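PDB 6IAI: protein of uncharacterized function (DUF1076) from Salmonella typhi, which acts as an E3/E4 ubiquitin ligase effector of type III secretion that binds diubiquitin, seen here as its N-terminal part. Local coordinates for residues E45-T50 and I59-R64; Y68-R73 and I106-Q111. All coordinates share one frame; numbering follows the deposited sequence.

Interaction 1 (E45-T50 and I59-R64); sequences ELIRDT and IQVQLR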
# COMPACT_ATOMS: atom_id res chain seq x y z
N GLU A 45 -8.13 0.89 -8.09
CA GLU A 45 -7.98 0.27 -9.41
C GLU A 45 -6.54 0.28 -9.88
O GLU A 45 -6.07 -0.74 -10.39
CB GLU A 45 -8.93 0.88 -10.45
CG GLU A 45 -9.50 -0.14 -11.44
CD GLU A 45 -9.90 -1.52 -10.90
OE1 GLU A 45 -9.22 -2.51 -11.26
OE2 GLU A 45 -10.84 -1.60 -10.07
N LEU A 46 -5.81 1.37 -9.60
CA LEU A 46 -4.39 1.44 -9.91
C LEU A 46 -3.61 0.36 -9.11
O LEU A 46 -2.78 -0.33 -9.69
CB LEU A 46 -3.82 2.86 -9.62
CG LEU A 46 -2.31 3.03 -9.83
CD1 LEU A 46 -1.93 2.82 -11.34
CD2 LEU A 46 -1.83 4.35 -9.27
N ILE A 47 -3.90 0.19 -7.80
CA ILE A 47 -3.24 -0.83 -6.98
C ILE A 47 -3.53 -2.23 -7.51
O ILE A 47 -2.59 -2.99 -7.74
CB ILE A 47 -3.55 -0.69 -5.47
CG1 ILE A 47 -3.13 0.70 -4.93
CG2 ILE A 47 -2.89 -1.84 -4.66
CD1 ILE A 47 -3.75 1.07 -3.52
N ARG A 48 -4.83 -2.53 -7.78
CA ARG A 48 -5.31 -3.81 -8.31
C ARG A 48 -4.64 -4.13 -9.63
O ARG A 48 -3.99 -5.18 -9.72
CB ARG A 48 -6.86 -3.81 -8.44
CG ARG A 48 -7.59 -3.79 -7.10
CD ARG A 48 -9.07 -4.08 -7.21
NE ARG A 48 -9.98 -2.94 -7.38
CZ ARG A 48 -10.78 -2.43 -6.45
NH1 ARG A 48 -10.84 -2.95 -5.25
NH2 ARG A 48 -11.57 -1.41 -6.75
N ASP A 49 -4.73 -3.21 -10.65
CA ASP A 49 -4.11 -3.39 -11.97
C ASP A 49 -2.60 -3.61 -11.89
O ASP A 49 -2.08 -4.50 -12.56
CB ASP A 49 -4.41 -2.21 -12.90
CG ASP A 49 -5.86 -2.07 -13.35
OD1 ASP A 49 -6.67 -3.01 -13.11
OD2 ASP A 49 -6.20 -1.02 -13.97
N THR A 50 -1.90 -2.85 -11.04
CA THR A 50 -0.44 -2.98 -10.88
C THR A 50 -0.08 -4.33 -10.26
O THR A 50 0.85 -4.99 -10.75
CB THR A 50 0.15 -1.77 -10.13
OG1 THR A 50 -0.33 -0.58 -10.76
CG2 THR A 50 1.64 -1.75 -10.17
N ILE A 59 4.11 -5.95 -4.90
CA ILE A 59 4.38 -4.57 -5.24
C ILE A 59 4.34 -3.83 -3.88
O ILE A 59 3.77 -4.34 -2.91
CB ILE A 59 3.39 -3.95 -6.27
CG1 ILE A 59 1.97 -3.78 -5.72
CG2 ILE A 59 3.40 -4.72 -7.60
CD1 ILE A 59 1.15 -2.71 -6.39
N GLN A 60 4.94 -2.64 -3.82
CA GLN A 60 4.91 -1.83 -2.59
C GLN A 60 4.00 -0.64 -2.77
O GLN A 60 3.93 -0.06 -3.86
CB GLN A 60 6.30 -1.40 -2.17
CG GLN A 60 7.09 -2.56 -1.58
CD GLN A 60 8.46 -2.13 -1.29
OE1 GLN A 60 8.72 -1.55 -0.24
NE2 GLN A 60 9.37 -2.38 -2.21
N VAL A 61 3.28 -0.31 -1.70
CA VAL A 61 2.33 0.79 -1.67
C VAL A 61 2.63 1.67 -0.45
O VAL A 61 2.69 1.16 0.69
CB VAL A 61 0.85 0.29 -1.74
CG1 VAL A 61 -0.14 1.44 -1.54
CG2 VAL A 61 0.57 -0.41 -3.07
N GLN A 62 2.88 2.97 -0.70
CA GLN A 62 3.15 3.91 0.37
C GLN A 62 1.88 4.72 0.61
O GLN A 62 1.37 5.36 -0.29
CB GLN A 62 4.35 4.82 0.06
CG GLN A 62 4.80 5.66 1.27
CD GLN A 62 6.00 6.52 0.97
OE1 GLN A 62 6.22 6.97 -0.15
NE2 GLN A 62 6.83 6.76 1.96
N LEU A 63 1.33 4.58 1.83
CA LEU A 63 0.14 5.29 2.32
C LEU A 63 0.64 6.11 3.49
O LEU A 63 1.16 5.54 4.45
CB LEU A 63 -0.98 4.32 2.74
CG LEU A 63 -1.53 3.34 1.69
CD1 LEU A 63 -2.56 2.44 2.31
CD2 LEU A 63 -2.13 4.05 0.48
N ARG A 64 0.62 7.46 3.35
CA ARG A 64 1.21 8.39 4.33
C ARG A 64 2.71 8.10 4.40
O ARG A 64 3.39 8.20 3.38
CB ARG A 64 0.56 8.27 5.73
CG ARG A 64 -0.80 8.90 5.86
CD ARG A 64 -1.07 9.23 7.33
NE ARG A 64 -0.74 10.60 7.75
CZ ARG A 64 -1.34 11.72 7.33
NH1 ARG A 64 -2.28 11.68 6.40
NH2 ARG A 64 -0.97 12.90 7.81
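L46 O is gripped twice by T50, the residue whose methyl group rests on I59 of the neighbouring strand: T50 OG1 lies 2.7 Å from L46 O. The same oxygen also takes the regular helical bond from T50 N, at 3.0 Å from L46 O, and the two donors arrive from opposite faces of the carbonyl plane. The hydroxyl bond fixes the rotation of the threonine: OG1 lies beside the backbone N (chi1 -50°), and CG2, anti to that N, faces the strand. There the side chains of T50 and I59 cross at about a right angle, and T50 CG2 comes within 3.9 Å of I59 CD1.

Helix 41-53 is the crossover of a beta-alpha-beta unit. It leaves strand 22-25 and returns to the parallel strand 59-63, running nearly antiparallel to the latter, with the short axes 9.9 Å apart and 164° between their directions. One turn before T50, I47 makes the second apolar contact with both of its branches: CG2 touches V61 CG2 at 4.1 Å, while CD1 reaches V61 CG1 at the same 4.1 Å. Chi1 of -59° holds I47 CG2 anti to the backbone N, and the two side chains also cross roughly at right angles. I47 continues onto F25, V70 and L112, so it is covered by both flanking strands and by helix 91-113. On another side of the helix, in a salt bridge, R48 NE donates to E45 OE2 over 3.1 Å; the donor comes in from above the carboxylate plane, while E45 OE2 lies nearly in the guanidinium plane. R48 NH1 bonds L112 O, tying helix 41-53 to the end of helix 91-113.

Interaction 2 (Y68-R73 and I106-Q111); sequences YEVSNR and IRLERQ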
# COMPACT_ATOMS: atom_id res chain seq x y z
N TYR A 68 3.36 -0.84 2.54
CA TYR A 68 2.51 -2.03 2.48
C TYR A 68 2.90 -2.85 1.27
O TYR A 68 3.27 -2.30 0.25
CB TYR A 68 1.03 -1.61 2.40
CG TYR A 68 0.64 -0.72 3.56
CD1 TYR A 68 0.89 0.65 3.53
CD2 TYR A 68 0.12 -1.27 4.74
CE1 TYR A 68 0.60 1.46 4.63
CE2 TYR A 68 -0.19 -0.47 5.83
CZ TYR A 68 0.04 0.90 5.77
OH TYR A 68 -0.24 1.69 6.85
N GLU A 69 2.87 -4.18 1.41
CA GLU A 69 3.16 -5.12 0.33
C GLU A 69 1.86 -5.66 -0.16
O GLU A 69 1.03 -6.07 0.66
CB GLU A 69 4.07 -6.23 0.82
CG GLU A 69 5.40 -5.71 1.34
CD GLU A 69 6.28 -6.71 2.08
OE1 GLU A 69 5.75 -7.61 2.76
OE2 GLU A 69 7.52 -6.50 2.05
N VAL A 70 1.60 -5.57 -1.47
CA VAL A 70 0.35 -6.06 -2.02
C VAL A 70 0.62 -6.99 -3.21
O VAL A 70 1.52 -6.76 -4.02
CB VAL A 70 -0.77 -5.00 -2.30
CG1 VAL A 70 -0.48 -3.60 -1.77
CG2 VAL A 70 -1.36 -5.03 -3.69
N SER A 71 -0.15 -8.08 -3.28
CA SER A 71 -0.10 -9.05 -4.36
C SER A 71 -1.48 -9.51 -4.69
O SER A 71 -2.36 -9.46 -3.84
CB SER A 71 0.80 -10.24 -4.02
OG SER A 71 0.75 -10.65 -2.67
N ASN A 72 -1.70 -9.92 -5.93
CA ASN A 72 -2.95 -10.56 -6.32
C ASN A 72 -2.69 -12.10 -6.16
O ASN A 72 -1.67 -12.46 -5.56
CB ASN A 72 -3.40 -10.13 -7.72
CG ASN A 72 -2.69 -10.80 -8.87
OD1 ASN A 72 -1.48 -11.07 -8.83
ND2 ASN A 72 -3.43 -11.06 -9.92
N ARG A 73 -3.59 -12.99 -6.64
CA ARG A 73 -3.41 -14.46 -6.49
C ARG A 73 -3.25 -14.83 -5.00
O ARG A 73 -2.35 -15.58 -4.63
CB ARG A 73 -2.20 -14.98 -7.33
CG ARG A 73 -2.39 -14.78 -8.82
CD ARG A 73 -1.19 -15.16 -9.61
NE ARG A 73 -1.44 -14.91 -11.02
CZ ARG A 73 -0.62 -15.25 -12.01
NH1 ARG A 73 0.52 -15.87 -11.74
NH2 ARG A 73 -0.94 -14.98 -13.27
N ILE A 106 -5.13 -4.25 7.19
CA ILE A 106 -6.45 -4.89 7.18
C ILE A 106 -7.41 -4.08 6.32
O ILE A 106 -8.13 -4.63 5.49
CB ILE A 106 -7.04 -5.06 8.64
CG1 ILE A 106 -6.25 -6.04 9.55
CG2 ILE A 106 -8.51 -5.43 8.62
CD1 ILE A 106 -5.94 -7.41 9.01
N ARG A 107 -7.44 -2.75 6.55
CA ARG A 107 -8.34 -1.81 5.86
C ARG A 107 -8.05 -1.76 4.38
O ARG A 107 -9.00 -1.82 3.58
CB ARG A 107 -8.24 -0.42 6.49
CG ARG A 107 -9.03 -0.31 7.79
CD ARG A 107 -8.57 0.86 8.62
NE ARG A 107 -9.07 0.77 9.98
CZ ARG A 107 -10.16 1.38 10.42
NH1 ARG A 107 -10.86 2.17 9.61
NH2 ARG A 107 -10.56 1.22 11.68
N LEU A 108 -6.76 -1.69 4.01
CA LEU A 108 -6.35 -1.69 2.61
C LEU A 108 -6.82 -2.98 1.92
O LEU A 108 -7.44 -2.91 0.85
CB LEU A 108 -4.83 -1.44 2.45
CG LEU A 108 -4.33 -1.34 1.01
CD1 LEU A 108 -5.07 -0.24 0.24
CD2 LEU A 108 -2.82 -1.21 0.97
N GLU A 109 -6.59 -4.15 2.56
CA GLU A 109 -7.04 -5.46 2.04
C GLU A 109 -8.55 -5.51 1.83
O GLU A 109 -9.02 -5.88 0.75
CB GLU A 109 -6.59 -6.58 2.97
CG GLU A 109 -6.46 -7.90 2.23
CD GLU A 109 -5.93 -9.02 3.08
OE1 GLU A 109 -4.70 -9.07 3.29
OE2 GLU A 109 -6.75 -9.81 3.58
N ARG A 110 -9.30 -5.03 2.82
CA ARG A 110 -10.76 -4.96 2.79
C ARG A 110 -11.23 -4.11 1.63
O ARG A 110 -12.12 -4.53 0.91
CB ARG A 110 -11.27 -4.42 4.14
CG ARG A 110 -12.78 -4.51 4.35
CD ARG A 110 -13.14 -4.10 5.77
NE ARG A 110 -12.68 -5.07 6.77
CZ ARG A 110 -12.08 -4.77 7.92
NH1 ARG A 110 -11.83 -3.50 8.23
NH2 ARG A 110 -11.72 -5.73 8.76
N GLN A 111 -10.60 -2.93 1.40
CA GLN A 111 -10.98 -2.05 0.29
C GLN A 111 -10.62 -2.63 -1.08
O GLN A 111 -11.38 -2.47 -2.05
CB GLN A 111 -10.34 -0.68 0.46
CG GLN A 111 -10.81 0.09 1.70
CD GLN A 111 -10.07 1.40 1.77
OE1 GLN A 111 -9.99 2.15 0.77
NE2 GLN A 111 -9.47 1.71 2.92
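L108 holds its CG anti to the backbone N (chi1 -176°), and with chi2 at 56° its CD2 methyl is carried out to strand 66-71. On the strand, the backbone points Y68 CB toward the helix, and chi1 of -57° sets CG beside the backbone N, which turns the ring. L108 CD2 lies 4.1 Å from Y68 CB and approaches the tyrosine ring obliquely. The same methyl sits 4.3 Å from V70 CG1, so one leucine branch touches two side chains that stand two residues apart on the strand and start toward the helix together. No hydrogen bond crosses between the segments; the contact is slight but wholly buried, and purely apolar.

Neighbours fill in around it. L108 also packs on L63 and V84, from the strands flanking 66-71, and the Y68 ring meets W101, about two turns earlier on helix 91-113, edge to face. One residue along from L108, E109 turns to strand 83-85, where OE2 forms a salt bridge with K83 NZ and OE1 accepts from V84 N; these anchor the helix near the sheet edge. The arrangement is a two-layer alpha/beta packing: the long C-terminal helix 91-113 lies against a four-stranded mixed sheet, with L108 over the inner strand 66-71 and both of that strand's neighbours.

Overall arrangement
From the N terminus, the chain passes through strand 22-25 into helix 41-53, and interaction 1 closes a short connection of eight residues, the last turn of the helix and the loop after it, before strand 59-63. The chain then turns into strand 66-71, where interaction 2 opens; its loop takes in strand 83-85 and the first two thirds of helix 91-113 before closing. The two loops follow in series and neither nest nor cross. They meet in the sheet, where strands 59-63 and 66-71 are antiparallel neighbours and V61 CG2 packs 3.6 Å from V70 CG1. The contact centres are about 9 Å apart, and together they bring both helices onto the sheet.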